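Local coordinates for protein putative DsbA oxidoreductase SCO1869 (Streptomyces coelicolor A3, PDB 3GL5) that probably acts as a thiol-disulfide oxidoreductase of the DsbA type, built on a thioredoxin-like domain with a helical insertion, at residues A[15-20]-A[126-131]; A[74-79]-A[93-98]. All coordinates share one frame; numbering follows the deposited sequence.

Both contacts lie within the DsbA-like thioredoxin domain, their centres about 10 Å apart, and contact 2 is nested between the segments of contact 1. Contact 1 is the deeper one: two buried aromatic side chains bring helix 14-28, which starts at the CxxC disulfide, against the end of helix 116-128. The centre of contact 2 lies about 19 Å from the centre of the chain, that of contact 1 about 11 Å; contact 2 is only partly buried and ties helix 69-85 to segment 93-98 through charged groups and water. Apolar carbon contacts carry the first, salt bridges the second. The two touch where F128 CE1 lies 3.5 Å from R95 NH1 and W15 packs on L79.

Contact 1 (A[15-20]-A[126-131]); sequences WCYVGK and GNFADE. With NA (sodium ion), chain B.
Y17 and F128 make the whole of the close packing here; both are buried, and the bond to CB of each points toward the opposite segment. Their ring planes are only 11° from parallel, yet the centroids stand 5.0 Å apart: the rings are slid past one another and barely overlap. The offset shows in the atoms that meet. Y17 CE2 reaches F128 CB at 3.6 Å, Y17 CD2 lies 3.6 Å from F128 CD2, and Y17 CB approaches F128 CE2 at 3.8 Å. F128 CD2 sits over one face of the tyrosine ring. Y17 holds its CG anti to the backbone N (chi1 -179°), which carries the ring away from its helix toward F128. Its hydroxyl is engaged outside the pair, by a hydrogen bond with A89 O. N127 ND2, hydrogen-bonded to I11 O, sits above one face of the F128 ring, toward its rim.

Y17 directly follows C16, whose SG forms the disulfide with C13; a CxxC pair at a helix start is the thioredoxin-type active-site motif, in keeping with the DsbA family. Helix 116-128, which supplies F128, lies between the thioredoxin strands 36-42 and 186-189 in sequence and belongs to the helical insertion of this fold.

The looser, more hydrated side is at A129 to E131, where A129 and D130 are partly exposed and E131 is exposed. A sodium ion is held here by carbonyl oxygens from both before and after F128: G126 O at 2.4 Å from the sodium, with N127 O and D130 O, joined by R132 O and two waters. One of these waters donates a hydrogen bond to N127 OD1 at 3.0 Å, and the other donates to E131 O at 2.6 Å.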
loop_
_atom_site.group_PDB
_atom_site.type_symbol
_atom_site.label_atom_id
_atom_site.label_comp_id
_atom_site.label_asym_id
_atom_site.label_seq_id
_atom_site.Cartn_x
_atom_site.Cartn_y
_atom_site.Cartn_z
ATOM N N TRP A 15 5.611 5.588 23.447
ATOM C CA TRP A 15 4.232 5.953 23.075
ATOM C C TRP A 15 3.756 5.434 21.734
ATOM O O TRP A 15 2.559 5.393 21.504
ATOM C CB TRP A 15 4.051 7.476 23.084
ATOM C CG TRP A 15 4.179 8.029 24.510
ATOM C CD1 TRP A 15 5.176 8.833 25.023
ATOM C CD2 TRP A 15 3.305 7.733 25.591
ATOM N NE1 TRP A 15 4.949 9.067 26.376
ATOM C CE2 TRP A 15 3.804 8.401 26.739
ATOM C CE3 TRP A 15 2.130 6.982 25.693
ATOM C CZ2 TRP A 15 3.153 8.347 27.980
ATOM C CZ3 TRP A 15 1.486 6.910 26.945
ATOM C CH2 TRP A 15 2.006 7.595 28.065
ATOM N N CYS A 16 4.684 5.126 20.822
ATOM C CA CYS A 16 4.346 4.466 19.557
ATOM C C CYS A 16 3.865 3.039 19.859
ATOM O O CYS A 16 2.827 2.604 19.347
ATOM C CB CYS A 16 5.569 4.444 18.636
ATOM S SG CYS A 16 6.104 6.066 18.112
ATOM N N TYR A 17 4.619 2.339 20.713
ATOM C CA TYR A 17 4.297 0.989 21.195
ATOM C C TYR A 17 2.973 0.919 21.959
ATOM O O TYR A 17 2.145 0.058 21.668
ATOM C CB TYR A 17 5.428 0.515 22.082
ATOM C CG TYR A 17 5.338 -0.892 22.691
ATOM C CD1 TYR A 17 5.039 -2.044 21.922
ATOM C CD2 TYR A 17 5.648 -1.068 24.014
ATOM C CE1 TYR A 17 5.012 -3.356 22.542
ATOM C CE2 TYR A 17 5.656 -2.323 24.619
ATOM C CZ TYR A 17 5.340 -3.451 23.905
ATOM O OH TYR A 17 5.405 -4.624 24.611
ATOM N N VAL A 18 2.772 1.828 22.920
ATOM C CA VAL A 18 1.503 1.922 23.652
ATOM C C VAL A 18 0.362 2.401 22.727
ATOM O O VAL A 18 -0.732 1.806 22.737
ATOM C CB VAL A 18 1.609 2.801 24.973
ATOM C CG1 VAL A 18 0.327 2.778 25.763
ATOM C CG2 VAL A 18 2.715 2.256 25.879
ATOM N N GLY A 19 0.617 3.440 21.924
ATOM C CA GLY A 19 -0.409 3.968 21.006
ATOM C C GLY A 19 -0.878 3.018 19.909
ATOM O O GLY A 19 -2.032 3.105 19.405
ATOM N N LYS A 20 -0.007 2.111 19.495
ATOM C CA LYS A 20 -0.419 1.140 18.504
ATOM C C LYS A 20 -1.538 0.247 19.094
ATOM O O LYS A 20 -2.561 0.002 18.460
ATOM C CB LYS A 20 0.755 0.270 18.041
ATOM C CG LYS A 20 0.268 -0.834 17.036
ATOM C CD LYS A 20 1.400 -1.340 16.190
ATOM C CE LYS A 20 1.827 -2.662 16.644
ATOM N NZ LYS A 20 0.815 -3.656 16.158
ATOM N N GLY A 126 11.163 -6.910 21.001
ATOM C CA GLY A 126 12.647 -6.914 21.109
ATOM C C GLY A 126 13.176 -5.685 21.855
ATOM O O GLY A 126 14.063 -5.791 22.691
ATOM N N ASN A 127 12.596 -4.524 21.582
ATOM C CA ASN A 127 12.988 -3.289 22.272
ATOM C C ASN A 127 12.504 -3.202 23.757
ATOM O O ASN A 127 13.322 -3.107 24.684
ATOM C CB ASN A 127 12.641 -2.024 21.442
ATOM C CG ASN A 127 13.389 -0.767 21.944
ATOM O OD1 ASN A 127 14.494 -0.868 22.510
ATOM N ND2 ASN A 127 12.774 0.414 21.763
ATOM N N PHE A 128 11.189 -3.298 23.967
ATOM C CA PHE A 128 10.552 -2.943 25.237
ATOM C C PHE A 128 10.303 -4.099 26.201
ATOM O O PHE A 128 10.249 -3.883 27.414
ATOM C CB PHE A 128 9.237 -2.184 24.968
ATOM C CG PHE A 128 9.435 -0.856 24.254
ATOM C CD1 PHE A 128 9.981 0.230 24.921
ATOM C CD2 PHE A 128 9.079 -0.701 22.899
ATOM C CE1 PHE A 128 10.174 1.461 24.258
ATOM C CE2 PHE A 128 9.250 0.516 22.251
ATOM C CZ PHE A 128 9.819 1.618 22.947
ATOM N N ALA A 129 10.184 -5.317 25.677
ATOM C CA ALA A 129 9.908 -6.512 26.503
ATOM C C ALA A 129 11.148 -7.301 26.859
ATOM O O ALA A 129 11.154 -8.080 27.769
ATOM C CB ALA A 129 8.888 -7.429 25.818
ATOM N N ASP A 130 12.224 -7.061 26.162
ATOM C CA ASP A 130 13.302 -8.001 26.104
ATOM C C ASP A 130 14.568 -7.303 26.582
ATOM O O ASP A 130 14.830 -6.166 26.191
ATOM C CB ASP A 130 13.419 -8.311 24.619
ATOM C CG ASP A 130 14.064 -9.617 24.327
ATOM O OD1 ASP A 130 15.010 -10.009 25.048
ATOM O OD2 ASP A 130 13.655 -10.216 23.309
ATOM N N GLU A 131 15.368 -7.989 27.394
ATOM C CA GLU A 131 16.594 -7.419 27.990
ATOM C C GLU A 131 17.729 -7.259 26.964
ATOM O O GLU A 131 18.505 -6.294 27.036
ATOM C CB GLU A 131 16.998 -8.267 29.204
ATOM C CG GLU A 131 18.346 -8.009 29.810
ATOM C CD GLU A 131 18.664 -8.979 30.961
ATOM O OE1 GLU A 131 17.798 -9.830 31.299
ATOM O OE2 GLU A 131 19.786 -8.901 31.529
HETATM NA NA NA B . 15.648 -4.806 24.180
HETATM O O HOH W 1 16.769 -2.821 22.983
HETATM O O HOH W 2 17.766 -4.050 25.875
#

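Contact 2 (A[74-79]-A[93-98]); sequences AGEDNL and RDRDHG. With ACT (acetate ion), chain C.
E76 and D77, neighbours on helix 69-85, face R95 and R93 in two salt bridges that join this helix to the segment 93-98, which includes the short strand 96-97. Both elements belong to the helical part of the DsbA-like thioredoxin fold, inserted between strands 36-42 and 186-189.

Of the charged pairs, that of E76 is the more enclosed. R95 NH2 donates to E76 OE1 at 3.3 Å with an N-H...O angle of 157°. The acceptor lies near the guanidinium plane, but the donor meets the carboxylate from above, 43° out of its plane. Both chains are bent, E76 at chi2 and R95 at chi3, and they cross at about a right angle. D77 OD1 and R93 NH2, 3.4 Å apart, form a salt bridge; its flat groups are 23° apart, and R93 is exposed.

Among hydrogen bonds outside the direct pairs, E76 OE1 has further partners: it bonds to Y90 OH and accepts a hydrogen bond from a water at 2.5 Å. That water accepts a weak bond from R95 NE, bridging the two side chains a second time.

An acetate ion, probably from the crystallisation liquor, lies at the NH1/NH2 edge of the R95 guanidinium, while E76 is on the NE/NH2 side. R95 NH2 donates to the acetate OXT at 2.6 Å, while NH1 reaches the same oxygen only weakly. R95 NH2 therefore serves two carboxylates, an arrangement likely to stabilise the positive charge. The second acetate oxygen, O, lies at the edge of the H97 ring, where ND1 donates to it at 2.6 Å.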
loop_
_atom_site.group_PDB
_atom_site.type_symbol
_atom_site.label_atom_id
_atom_site.label_comp_id
_atom_site.label_asym_id
_atom_site.label_seq_id
_atom_site.Cartn_x
_atom_site.Cartn_y
_atom_site.Cartn_z
ATOM N N ALA A 74 10.200 7.565 37.302
ATOM C CA ALA A 74 8.738 7.723 37.390
ATOM C C ALA A 74 8.028 7.722 36.034
ATOM O O ALA A 74 6.954 7.152 35.900
ATOM C CB ALA A 74 8.360 8.971 38.160
ATOM N N GLY A 75 8.627 8.364 35.033
ATOM C CA GLY A 75 8.060 8.327 33.692
ATOM C C GLY A 75 8.002 6.893 33.219
ATOM O O GLY A 75 6.990 6.466 32.700
ATOM N N GLU A 76 9.085 6.141 33.434
ATOM C CA GLU A 76 9.185 4.747 33.007
ATOM C C GLU A 76 8.202 3.837 33.738
ATOM O O GLU A 76 7.579 2.951 33.112
ATOM C CB GLU A 76 10.607 4.209 33.173
ATOM C CG GLU A 76 11.618 4.784 32.182
ATOM C CD GLU A 76 11.085 4.886 30.766
ATOM O OE1 GLU A 76 10.863 3.845 30.115
ATOM O OE2 GLU A 76 10.890 6.041 30.314
ATOM N N ASP A 77 8.069 4.050 35.040
ATOM C CA ASP A 77 7.057 3.337 35.830
ATOM C C ASP A 77 5.658 3.639 35.285
ATOM O O ASP A 77 4.844 2.739 35.096
ATOM C CB ASP A 77 7.142 3.692 37.322
ATOM C CG ASP A 77 8.449 3.233 37.963
ATOM O OD1 ASP A 77 9.208 2.458 37.377
ATOM O OD2 ASP A 77 8.751 3.672 39.081
ATOM N N ASN A 78 5.385 4.903 34.995
ATOM C CA ASN A 78 4.109 5.217 34.413
ATOM C C ASN A 78 3.881 4.542 33.068
ATOM O O ASN A 78 2.791 4.025 32.797
ATOM C CB ASN A 78 3.922 6.707 34.221
ATOM C CG ASN A 78 2.638 6.998 33.471
ATOM O OD1 ASN A 78 1.564 6.532 33.863
ATOM N ND2 ASN A 78 2.740 7.752 32.372
ATOM N N LEU A 79 4.908 4.551 32.225
ATOM C CA LEU A 79 4.818 3.904 30.932
ATOM C C LEU A 79 4.598 2.398 31.106
ATOM O O LEU A 79 3.852 1.783 30.357
ATOM C CB LEU A 79 6.061 4.218 30.101
ATOM C CG LEU A 79 5.917 5.486 29.236
ATOM C CD1 LEU A 79 7.309 6.032 28.808
ATOM C CD2 LEU A 79 5.074 5.160 28.026
ATOM N N ARG A 93 13.121 -0.863 33.686
ATOM C CA ARG A 93 14.491 -0.708 34.086
ATOM C C ARG A 93 15.438 -1.209 33.019
ATOM O O ARG A 93 15.185 -2.227 32.366
ATOM C CB ARG A 93 14.749 -1.512 35.358
ATOM C CG ARG A 93 15.182 -0.704 36.529
ATOM C CD ARG A 93 14.050 0.135 37.007
ATOM N NE ARG A 93 14.317 0.729 38.301
ATOM C CZ ARG A 93 13.358 1.195 39.086
ATOM N NH1 ARG A 93 13.658 1.726 40.270
ATOM N NH2 ARG A 93 12.090 1.131 38.674
ATOM N N ASP A 94 16.541 -0.484 32.873
ATOM C CA ASP A 94 17.695 -0.892 32.073
ATOM C C ASP A 94 17.430 -1.000 30.606
ATOM O O ASP A 94 18.115 -1.761 29.943
ATOM C CB ASP A 94 18.270 -2.236 32.535
ATOM C CG ASP A 94 18.667 -2.236 33.993
ATOM O OD1 ASP A 94 19.154 -1.196 34.517
ATOM O OD2 ASP A 94 18.473 -3.298 34.621
ATOM N N ARG A 95 16.433 -0.282 30.101
ATOM C CA ARG A 95 16.224 -0.186 28.651
ATOM C C ARG A 95 17.332 0.649 28.020
ATOM O O ARG A 95 17.968 1.482 28.685
ATOM C CB ARG A 95 14.874 0.428 28.337
ATOM C CG ARG A 95 13.622 -0.462 28.723
ATOM C CD ARG A 95 12.371 -0.123 27.870
ATOM N NE ARG A 95 12.053 1.307 27.897
ATOM C CZ ARG A 95 12.461 2.187 26.981
ATOM N NH1 ARG A 95 13.217 1.796 25.947
ATOM N NH2 ARG A 95 12.116 3.474 27.113
ATOM N N ASP A 96 17.601 0.362 26.753
ATOM C CA ASP A 96 18.596 1.097 26.006
ATOM C C ASP A 96 17.921 1.761 24.818
ATOM O O ASP A 96 16.709 1.588 24.572
ATOM C CB ASP A 96 19.778 0.206 25.603
ATOM C CG ASP A 96 19.398 -0.889 24.584
ATOM O OD1 ASP A 96 18.206 -1.212 24.393
ATOM O OD2 ASP A 96 20.328 -1.455 23.970
ATOM N N HIS A 97 18.702 2.545 24.089
ATOM C CA HIS A 97 18.175 3.378 23.055
ATOM C C HIS A 97 19.269 3.606 22.016
ATOM O O HIS A 97 20.406 3.878 22.378
ATOM C CB HIS A 97 17.753 4.698 23.698
ATOM C CG HIS A 97 17.441 5.772 22.718
ATOM N ND1 HIS A 97 16.154 6.224 22.494
ATOM C CD2 HIS A 97 18.244 6.510 21.915
ATOM C CE1 HIS A 97 16.180 7.185 21.580
ATOM N NE2 HIS A 97 17.434 7.365 21.204
ATOM N N GLY A 98 18.912 3.533 20.728
ATOM C CA GLY A 98 19.886 3.700 19.636
ATOM C C GLY A 98 19.260 4.059 18.297
ATOM O O GLY A 98 18.084 4.464 18.204
HETATM C C ACT C . 13.213 5.527 24.070
HETATM O O ACT C . 14.015 4.927 23.330
HETATM O OXT ACT C . 12.875 4.869 25.059
HETATM C CH3 ACT C . 12.724 6.926 23.773
HETATM O O HOH W 3 12.132 1.786 30.754
#